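Local atomic coordinates of RNA-binding protein (PDB entry 7JLY), a protein that probably binds RNA through a single RNA recognition motif and can also bind calcium. Residues Ser2-Gly8 with Ile75-Glu81; Gly8-Tyr12 with Ser43-Gly47. All blocks are in the same frame, centred on the assembly; numbering follows the deposited sequence.

The two contacts reach the same antiparallel sheet of an RNA recognition motif, their centres about 13 Å apart, and they share Gly8. Contact 1 pairs strand 3-8 with strand 72-78, bringing together nearly the two ends of the modelled chain; contact 2, 8-12 with 43-47, comes within that span and joins the loop after strand 3-8 to the start of strand 46-51. Contact 1 lies along one edge of strand 3-8, and contact 2 where its end turns toward strand 46-51. They meet where Val7 O lies 2.8 Å from Gly47 N, a probable hydrogen bond, and where the rings of Tyr6 and Phe46 touch on the face that in this family usually receives RNA.

Contact 1: residues Ser2-Gly8 with Ile75-Glu81; sequences SMNIYVG and IVKEALE. With ACT (acetate ion), chain B.
Tyr6 and Lys77 form a hydrogen-bonded antiparallel pair, Tyr6 N giving to Lys77 O at 2.8 Å and Lys77 N returning to Tyr6 O. Gly8 and Ile75 repeat this pair of hydrogen bonds, and Ala79 N continues the ladder to Asn4 O.

Packing is closest on the two faces of this ladder. On the buried face, which the helices cover, Ile5 CG2 meets Val76 CG1 at 3.8 Å; branched residues suit a strand pressed against helices 16-23 and 54-64. Met3, buried against helix 54-64, closes the packed part with its CE resting on Glu78 CD. The exposed Glu78 side chain lies about 4 Å (nearest atoms) from a bound calcium ion, a place that suits a carboxylate. On the opposite face, CG of Tyr6 stands anti to its backbone N (chi1 -176°), and the ring lies alongside the extended Lys77 chain. Lys77 CE sits over one ring face, 3.5 Å from Tyr6 CD1, and NZ makes a cation-pi contact 4.4 Å from the ring centroid. Ile75 CG2 approaches the ring edge. Gly8, without a side chain, lets the Tyr6 ring and Ile75 CD1 close over it.

Beyond Glu78 the contact loosens and water enters. Asn4 ND2 still reaches Leu80 O at 3.1 Å, the acceptor lying almost in the amide plane, but water bridges Asn4 N to Ala79 O and another joins Ser2 OG to Glu81 OE2. An acetate, probably from the crystallisation liquor, has an oxygen held by Leu80 N at 3.1 Å and its methyl 3.4 Å from Tyr6 CD2.

The cation-pi contact holds an aromatic ring and a positive charge side by side, consistent with the RNA-facing surface of an RRM.

Contact 2: residues Gly8-Tyr12 with Ser43-Gly47; sequences GNLNY and SRGFG
Gly45 O accepts the backbone hydrogen bond that joins the two segments, from Leu10 N at 2.8 Å with an N-H...O angle of 159°. The same oxygen receives a weaker CA-H...O contact from Gly8. A second backbone N-H, that of Gly45, is held within its own segment by Ser43 OG at 2.9 Å, an ST turn; chi1 of 162° sets this hydroxyl anti to the serine N and lets it face the corner of the chain. At phi 93° Gly45 takes a backbone shape that glycine alone adopts comfortably.

Van der Waals contacts surround that carbonyl. Leu10 CB, at 3.1 Å, and CG lie close against Gly45 O as the leucine N-H bonds to the same oxygen, and CD1 comes 3.9 Å from Phe46 CA. Phe46 CB meets Gly8 CA at 3.8 Å. The Tyr12 ring turns its edge to the 44-45 peptide, CE1 lying 3.8 Å from Gly45 N.

Two waters complete the join: one links Asn11 O to Ser43 OG, the other Tyr12 OH to Arg44 O.

Arg44-Gly45-Phe46-Gly47 begin the RNP1 motif of the RRM fold, and Gly8-Asn9-Leu10 end RNP2 (Ile5 to Leu10), so the contact joins the two signature motifs; Phe46 shares its sheet face with Tyr6 of RNP2.

Contact 1: residues Ser2-Gly8 with Ile75-Glu81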
ATOM      1  N   SER A   2       7.134  -8.665  10.587  1.00 26.43           N
ATOM      2  CA  SER A   2       6.307  -8.354   9.423  1.00 26.33           C
ATOM      3  C   SER A   2       5.306  -7.265   9.772  1.00 28.97           C
ATOM      4  O   SER A   2       4.928  -7.123  10.934  1.00 27.47           O
ATOM      5  CB  SER A   2       5.564  -9.607   8.954  1.00 30.33           C
ATOM      6  OG  SER A   2       5.636  -9.735   7.548  1.00 41.11           O
ATOM      7  N   MET A   3       4.879  -6.492   8.778  1.00 21.92           N
ATOM      8  CA  MET A   3       3.728  -5.612   8.959  1.00 23.37           C
ATOM      9  C   MET A   3       2.926  -5.501   7.671  1.00 21.49           C
ATOM     10  O   MET A   3       3.485  -5.324   6.588  1.00 20.65           O
ATOM     11  CB  MET A   3       4.140  -4.211   9.435  1.00 23.23           C
ATOM     12  CG  MET A   3       2.937  -3.261   9.551  1.00 26.37           C
ATOM     13  SD  MET A   3       3.220  -1.751  10.510  1.00 34.02           S
ATOM     14  CE  MET A   3       3.636  -2.438  12.106  1.00 35.30           C
ATOM     15  N   ASN A   4       1.610  -5.613   7.818  1.00 19.61           N
ATOM     16  CA  ASN A   4       0.650  -5.400   6.746  1.00 20.98           C
ATOM     17  C   ASN A   4       0.281  -3.923   6.727  1.00 17.70           C
ATOM     18  O   ASN A   4      -0.018  -3.344   7.775  1.00 20.01           O
ATOM     19  CB  ASN A   4      -0.588  -6.274   6.975  1.00 22.40           C
ATOM     20  CG  ASN A   4      -1.441  -6.467   5.717  1.00 22.51           C
ATOM     21  OD1 ASN A   4      -0.958  -6.383   4.584  1.00 21.05           O
ATOM     22  ND2 ASN A   4      -2.728  -6.751   5.929  1.00 20.83           N
ATOM     23  N   ILE A   5       0.328  -3.315   5.546  1.00 18.57           N
ATOM     24  CA  ILE A   5       0.065  -1.892   5.402  1.00 19.09           C
ATOM     25  C   ILE A   5      -1.105  -1.678   4.474  1.00 18.37           C
ATOM     26  O   ILE A   5      -1.107  -2.172   3.349  1.00 16.59           O
ATOM     27  CB  ILE A   5       1.288  -1.131   4.844  1.00 19.27           C
ATOM     28  CG1 ILE A   5       2.530  -1.429   5.690  1.00 18.07           C
ATOM     29  CG2 ILE A   5       1.011   0.378   4.794  1.00 16.59           C
ATOM     30  CD1 ILE A   5       3.783  -0.764   5.184  1.00 20.62           C
ATOM     31  N   TYR A   6      -2.102  -0.948   4.965  1.00 14.87           N
ATOM     32  CA  TYR A   6      -3.242  -0.524   4.166  1.00 16.66           C
ATOM     33  C   TYR A   6      -2.862   0.715   3.371  1.00 18.10           C
ATOM     34  O   TYR A   6      -2.369   1.672   3.951  1.00 17.29           O
ATOM     35  CB  TYR A   6      -4.435  -0.219   5.081  1.00 16.13           C
ATOM     36  CG  TYR A   6      -5.740   0.154   4.388  1.00 17.17           C
ATOM     37  CD1 TYR A   6      -5.964   1.449   3.933  1.00 17.04           C
ATOM     38  CD2 TYR A   6      -6.759  -0.786   4.222  1.00 18.02           C
ATOM     39  CE1 TYR A   6      -7.160   1.804   3.320  1.00 17.37           C
ATOM     40  CE2 TYR A   6      -7.958  -0.443   3.609  1.00 19.31           C
ATOM     41  CZ  TYR A   6      -8.156   0.854   3.161  1.00 20.11           C
ATOM     42  OH  TYR A   6      -9.347   1.207   2.551  1.00 15.95           O
ATOM     43  N   VAL A   7      -3.089   0.702   2.060  1.00 17.14           N
ATOM     44  CA  VAL A   7      -2.910   1.916   1.263  1.00 17.09           C
ATOM     45  C   VAL A   7      -4.220   2.218   0.527  1.00 17.63           C
ATOM     46  O   VAL A   7      -4.727   1.377  -0.207  1.00 18.96           O
ATOM     47  CB  VAL A   7      -1.745   1.791   0.247  1.00 16.78           C
ATOM     48  CG1 VAL A   7      -1.368   3.169  -0.299  1.00 16.76           C
ATOM     49  CG2 VAL A   7      -0.515   1.139   0.895  1.00 19.90           C
ATOM     50  N   GLY A   8      -4.760   3.421   0.712  1.00 17.54           N
ATOM     51  CA  GLY A   8      -6.084   3.727   0.189  1.00 16.19           C
ATOM     52  C   GLY A   8      -6.211   5.143  -0.344  1.00 18.61           C
ATOM     53  O   GLY A   8      -5.227   5.881  -0.353  1.00 15.96           O
ATOM     54  N   ILE A  75      -3.976   7.357   1.975  1.00 15.67           N
ATOM     55  CA  ILE A  75      -4.281   6.691   3.229  1.00 18.79           C
ATOM     56  C   ILE A  75      -3.181   5.663   3.402  1.00 17.45           C
ATOM     57  O   ILE A  75      -3.031   4.802   2.542  1.00 16.71           O
ATOM     58  CB  ILE A  75      -5.632   5.966   3.213  1.00 18.15           C
ATOM     59  CG1 ILE A  75      -6.791   6.940   2.967  1.00 17.34           C
ATOM     60  CG2 ILE A  75      -5.807   5.181   4.513  1.00 18.02           C
ATOM     61  CD1 ILE A  75      -8.169   6.236   2.834  1.00 18.65           C
ATOM     62  N   VAL A  76      -2.390   5.761   4.466  1.00 16.70           N
ATOM     63  CA  VAL A  76      -1.338   4.770   4.725  1.00 19.70           C
ATOM     64  C   VAL A  76      -1.308   4.464   6.215  1.00 20.15           C
ATOM     65  O   VAL A  76      -1.022   5.341   7.038  1.00 21.96           O
ATOM     66  CB  VAL A  76       0.073   5.242   4.271  1.00 21.93           C
ATOM     67  CG1 VAL A  76       1.077   4.122   4.451  1.00 22.25           C
ATOM     68  CG2 VAL A  76       0.068   5.674   2.832  1.00 25.19           C
ATOM     69  N   LYS A  77      -1.599   3.217   6.561  1.00 18.83           N
ATOM     70  CA  LYS A  77      -1.818   2.871   7.956  1.00 18.74           C
ATOM     71  C   LYS A  77      -1.545   1.393   8.183  1.00 18.77           C
ATOM     72  O   LYS A  77      -1.674   0.577   7.265  1.00 18.40           O
ATOM     73  CB  LYS A  77      -3.255   3.229   8.378  1.00 20.21           C
ATOM     74  CG  LYS A  77      -4.342   2.426   7.662  1.00 23.21           C
ATOM     75  CD  LYS A  77      -5.765   2.854   8.074  1.00 28.28           C
ATOM     76  CE  LYS A  77      -6.829   2.157   7.197  1.00 26.51           C
ATOM     77  NZ  LYS A  77      -8.214   2.678   7.433  1.00 33.96           N
ATOM     78  N   GLU A  78      -1.147   1.059   9.404  1.00 18.11           N
ATOM     79  CA  GLU A  78      -1.004  -0.338   9.780  1.00 19.37           C
ATOM     80  C   GLU A  78      -2.337  -1.059   9.598  1.00 21.47           C
ATOM     81  O   GLU A  78      -3.398  -0.540   9.969  1.00 19.58           O
ATOM     82  CB  GLU A  78      -0.518  -0.468  11.226  1.00 20.82           C
ATOM     83  CG  GLU A  78      -0.495  -1.912  11.724  1.00 24.90           C
ATOM     84  CD  GLU A  78       0.009  -2.045  13.148  1.00 31.43           C
ATOM     85  OE1 GLU A  78       0.339  -1.011  13.768  1.00 29.70           O
ATOM     86  OE2 GLU A  78       0.071  -3.187  13.651  1.00 30.12           O
ATOM     87  N   ALA A  79      -2.276  -2.252   9.019  1.00 19.23           N
ATOM     88  CA  ALA A  79      -3.461  -3.077   8.839  1.00 20.95           C
ATOM     89  C   ALA A  79      -3.420  -4.311   9.737  1.00 21.88           C
ATOM     90  O   ALA A  79      -2.353  -4.748  10.150  1.00 25.79           O
ATOM     91  CB  ALA A  79      -3.583  -3.499   7.394  1.00 18.85           C
ATOM     92  N   LEU A  80      -4.587  -4.880  10.027  1.00 23.76           N
ATOM     93  CA  LEU A  80      -4.622  -6.195  10.653  1.00 24.55           C
ATOM     94  C   LEU A  80      -3.870  -7.212   9.793  1.00 27.05           C
ATOM     95  O   LEU A  80      -4.130  -7.341   8.590  1.00 25.05           O
ATOM     96  CB  LEU A  80      -6.066  -6.659  10.870  1.00 29.76           C
ATOM     97  CG  LEU A  80      -6.230  -8.067  11.462  1.00 30.10           C
ATOM     98  CD1 LEU A  80      -5.506  -8.185  12.806  1.00 26.25           C
ATOM     99  CD2 LEU A  80      -7.715  -8.427  11.600  1.00 27.03           C
ATOM    100  N   GLU A  81      -2.926  -7.925  10.406  1.00 25.82           N
ATOM    101  CA  GLU A  81      -2.240  -9.009   9.716  1.00 27.48           C
ATOM    102  C   GLU A  81      -3.273 -10.069   9.388  1.00 27.42           C
ATOM    103  O   GLU A  81      -4.010 -10.507  10.264  1.00 26.21           O
ATOM    104  CB  GLU A  81      -1.124  -9.590  10.574  1.00 27.40           C
ATOM    105  CG  GLU A  81      -0.035  -8.589  10.928  1.00 28.85           C
ATOM    106  CD  GLU A  81       1.165  -8.708  10.014  1.00 33.19           C
ATOM    107  OE1 GLU A  81       2.305  -8.475  10.479  1.00 35.04           O
ATOM    108  OE2 GLU A  81       0.968  -9.042   8.829  1.00 35.52           O
TER
HETATM  109  C   ACT B 101      -7.214  -2.955   7.785  1.00 24.49           C
HETATM  110  O   ACT B 101      -7.158  -3.508   8.910  1.00 30.65           O
HETATM  111  OXT ACT B 101      -7.782  -3.596   6.867  1.00 28.70           O
HETATM  112  CH3 ACT B 101      -6.601  -1.613   7.564  1.00 28.57           C
HETATM  113  O   HOH W   1       2.964  -8.975   7.070  1.00 29.76           O
HETATM  114  O   HOH W   2       0.333  -5.418  10.546  1.00 32.40           O

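Contact 2: residues Gly8-Tyr12 with Ser43-Gly47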
ATOM      1  N   GLY A   8      -4.760   3.421   0.712  1.00 17.54           N
ATOM      2  CA  GLY A   8      -6.084   3.727   0.189  1.00 16.19           C
ATOM      3  C   GLY A   8      -6.211   5.143  -0.344  1.00 18.61           C
ATOM      4  O   GLY A   8      -5.227   5.881  -0.353  1.00 15.96           O
ATOM      5  N   ASN A   9      -7.423   5.501  -0.784  1.00 15.20           N
ATOM      6  CA  ASN A   9      -7.678   6.745  -1.519  1.00 17.24           C
ATOM      7  C   ASN A   9      -6.780   6.872  -2.755  1.00 19.13           C
ATOM      8  O   ASN A   9      -6.340   7.971  -3.125  1.00 17.02           O
ATOM      9  CB  ASN A   9      -7.494   7.966  -0.621  1.00 17.95           C
ATOM     10  CG  ASN A   9      -8.124   9.196  -1.213  1.00 18.97           C
ATOM     11  OD1 ASN A   9      -9.142   9.093  -1.878  1.00 16.67           O
ATOM     12  ND2 ASN A   9      -7.489  10.353  -1.037  1.00 17.71           N
ATOM     13  N   LEU A  10      -6.511   5.740  -3.397  1.00 16.81           N
ATOM     14  CA  LEU A  10      -5.570   5.695  -4.515  1.00 17.49           C
ATOM     15  C   LEU A  10      -6.189   6.150  -5.823  1.00 17.04           C
ATOM     16  O   LEU A  10      -7.328   5.810  -6.123  1.00 18.00           O
ATOM     17  CB  LEU A  10      -5.030   4.270  -4.691  1.00 16.12           C
ATOM     18  CG  LEU A  10      -4.190   3.707  -3.544  1.00 17.79           C
ATOM     19  CD1 LEU A  10      -3.860   2.236  -3.800  1.00 15.35           C
ATOM     20  CD2 LEU A  10      -2.900   4.519  -3.398  1.00 15.75           C
ATOM     21  N   ASN A  11      -5.441   6.938  -6.587  1.00 17.53           N
ATOM     22  CA  ASN A  11      -5.703   7.119  -8.012  1.00 18.04           C
ATOM     23  C   ASN A  11      -5.979   5.736  -8.617  1.00 18.35           C
ATOM     24  O   ASN A  11      -5.230   4.790  -8.369  1.00 16.74           O
ATOM     25  CB  ASN A  11      -4.493   7.801  -8.676  1.00 17.96           C
ATOM     26  CG  ASN A  11      -4.737   8.192 -10.137  1.00 20.82           C
ATOM     27  OD1 ASN A  11      -5.391   7.472 -10.904  1.00 20.81           O
ATOM     28  ND2 ASN A  11      -4.189   9.338 -10.528  1.00 19.88           N
ATOM     29  N   TYR A  12      -7.062   5.596  -9.375  1.00 17.36           N
ATOM     30  CA  TYR A  12      -7.427   4.269  -9.879  1.00 15.31           C
ATOM     31  C   TYR A  12      -6.397   3.711 -10.863  1.00 16.02           C
ATOM     32  O   TYR A  12      -6.429   2.525 -11.192  1.00 18.23           O
ATOM     33  CB  TYR A  12      -8.811   4.306 -10.525  1.00 19.55           C
ATOM     34  CG  TYR A  12      -9.935   4.519  -9.538  1.00 17.07           C
ATOM     35  CD1 TYR A  12     -10.154   3.617  -8.495  1.00 18.66           C
ATOM     36  CD2 TYR A  12     -10.777   5.607  -9.646  1.00 18.48           C
ATOM     37  CE1 TYR A  12     -11.178   3.805  -7.595  1.00 18.21           C
ATOM     38  CE2 TYR A  12     -11.803   5.802  -8.752  1.00 19.22           C
ATOM     39  CZ  TYR A  12     -12.005   4.900  -7.729  1.00 20.05           C
ATOM     40  OH  TYR A  12     -13.039   5.098  -6.828  1.00 21.49           O
ATOM     41  N   SER A  43      -9.433  -1.632 -10.292  1.00 19.77           N
ATOM     42  CA  SER A  43      -9.043  -1.185  -8.963  1.00 18.16           C
ATOM     43  C   SER A  43     -10.195  -0.553  -8.194  1.00 18.68           C
ATOM     44  O   SER A  43     -10.995   0.191  -8.765  1.00 19.88           O
ATOM     45  CB  SER A  43      -7.885  -0.188  -9.082  1.00 18.31           C
ATOM     46  OG  SER A  43      -7.753   0.572  -7.902  1.00 19.62           O
ATOM     47  N   ARG A  44     -10.284  -0.865  -6.903  1.00 16.57           N
ATOM     48  CA  ARG A  44     -11.246  -0.220  -6.018  1.00 17.79           C
ATOM     49  C   ARG A  44     -10.601   0.916  -5.226  1.00 18.32           C
ATOM     50  O   ARG A  44     -11.235   1.513  -4.347  1.00 17.78           O
ATOM     51  CB  ARG A  44     -11.873  -1.236  -5.061  1.00 18.05           C
ATOM     52  CG  ARG A  44     -12.811  -2.216  -5.748  1.00 19.34           C
ATOM     53  CD  ARG A  44     -13.347  -3.222  -4.742  1.00 22.50           C
ATOM     54  NE  ARG A  44     -13.937  -2.550  -3.592  1.00 21.51           N
ATOM     55  CZ  ARG A  44     -14.157  -3.123  -2.409  1.00 20.28           C
ATOM     56  NH1 ARG A  44     -13.846  -4.401  -2.204  1.00 21.07           N
ATOM     57  NH2 ARG A  44     -14.692  -2.415  -1.430  1.00 22.64           N
ATOM     58  N   GLY A  45      -9.338   1.208  -5.540  1.00 18.83           N
ATOM     59  CA  GLY A  45      -8.677   2.384  -4.998  1.00 19.76           C
ATOM     60  C   GLY A  45      -7.897   2.133  -3.719  1.00 20.17           C
ATOM     61  O   GLY A  45      -7.424   3.069  -3.076  1.00 17.82           O
ATOM     62  N   PHE A  46      -7.770   0.867  -3.338  1.00 18.45           N
ATOM     63  CA  PHE A  46      -7.013   0.536  -2.146  1.00 17.38           C
ATOM     64  C   PHE A  46      -6.352  -0.832  -2.255  1.00 19.62           C
ATOM     65  O   PHE A  46      -6.668  -1.632  -3.136  1.00 17.76           O
ATOM     66  CB  PHE A  46      -7.904   0.598  -0.905  1.00 17.09           C
ATOM     67  CG  PHE A  46      -8.824  -0.589  -0.731  1.00 20.61           C
ATOM     68  CD1 PHE A  46      -9.973  -0.712  -1.483  1.00 18.78           C
ATOM     69  CD2 PHE A  46      -8.562  -1.547   0.239  1.00 19.65           C
ATOM     70  CE1 PHE A  46     -10.839  -1.794  -1.300  1.00 18.98           C
ATOM     71  CE2 PHE A  46      -9.414  -2.634   0.430  1.00 19.28           C
ATOM     72  CZ  PHE A  46     -10.562  -2.751  -0.340  1.00 21.26           C
ATOM     73  N   GLY A  47      -5.410  -1.089  -1.362  1.00 18.65           N
ATOM     74  CA  GLY A  47      -4.708  -2.348  -1.393  1.00 20.30           C
ATOM     75  C   GLY A  47      -3.863  -2.539  -0.158  1.00 21.23           C
ATOM     76  O   GLY A  47      -3.942  -1.752   0.792  1.00 17.37           O
TER
HETATM   77  O   HOH W   3      -5.399   1.975  -7.727  1.00 16.94           O
HETATM   78  O   HOH W   4     -12.818   3.832  -4.486  1.00 20.78           O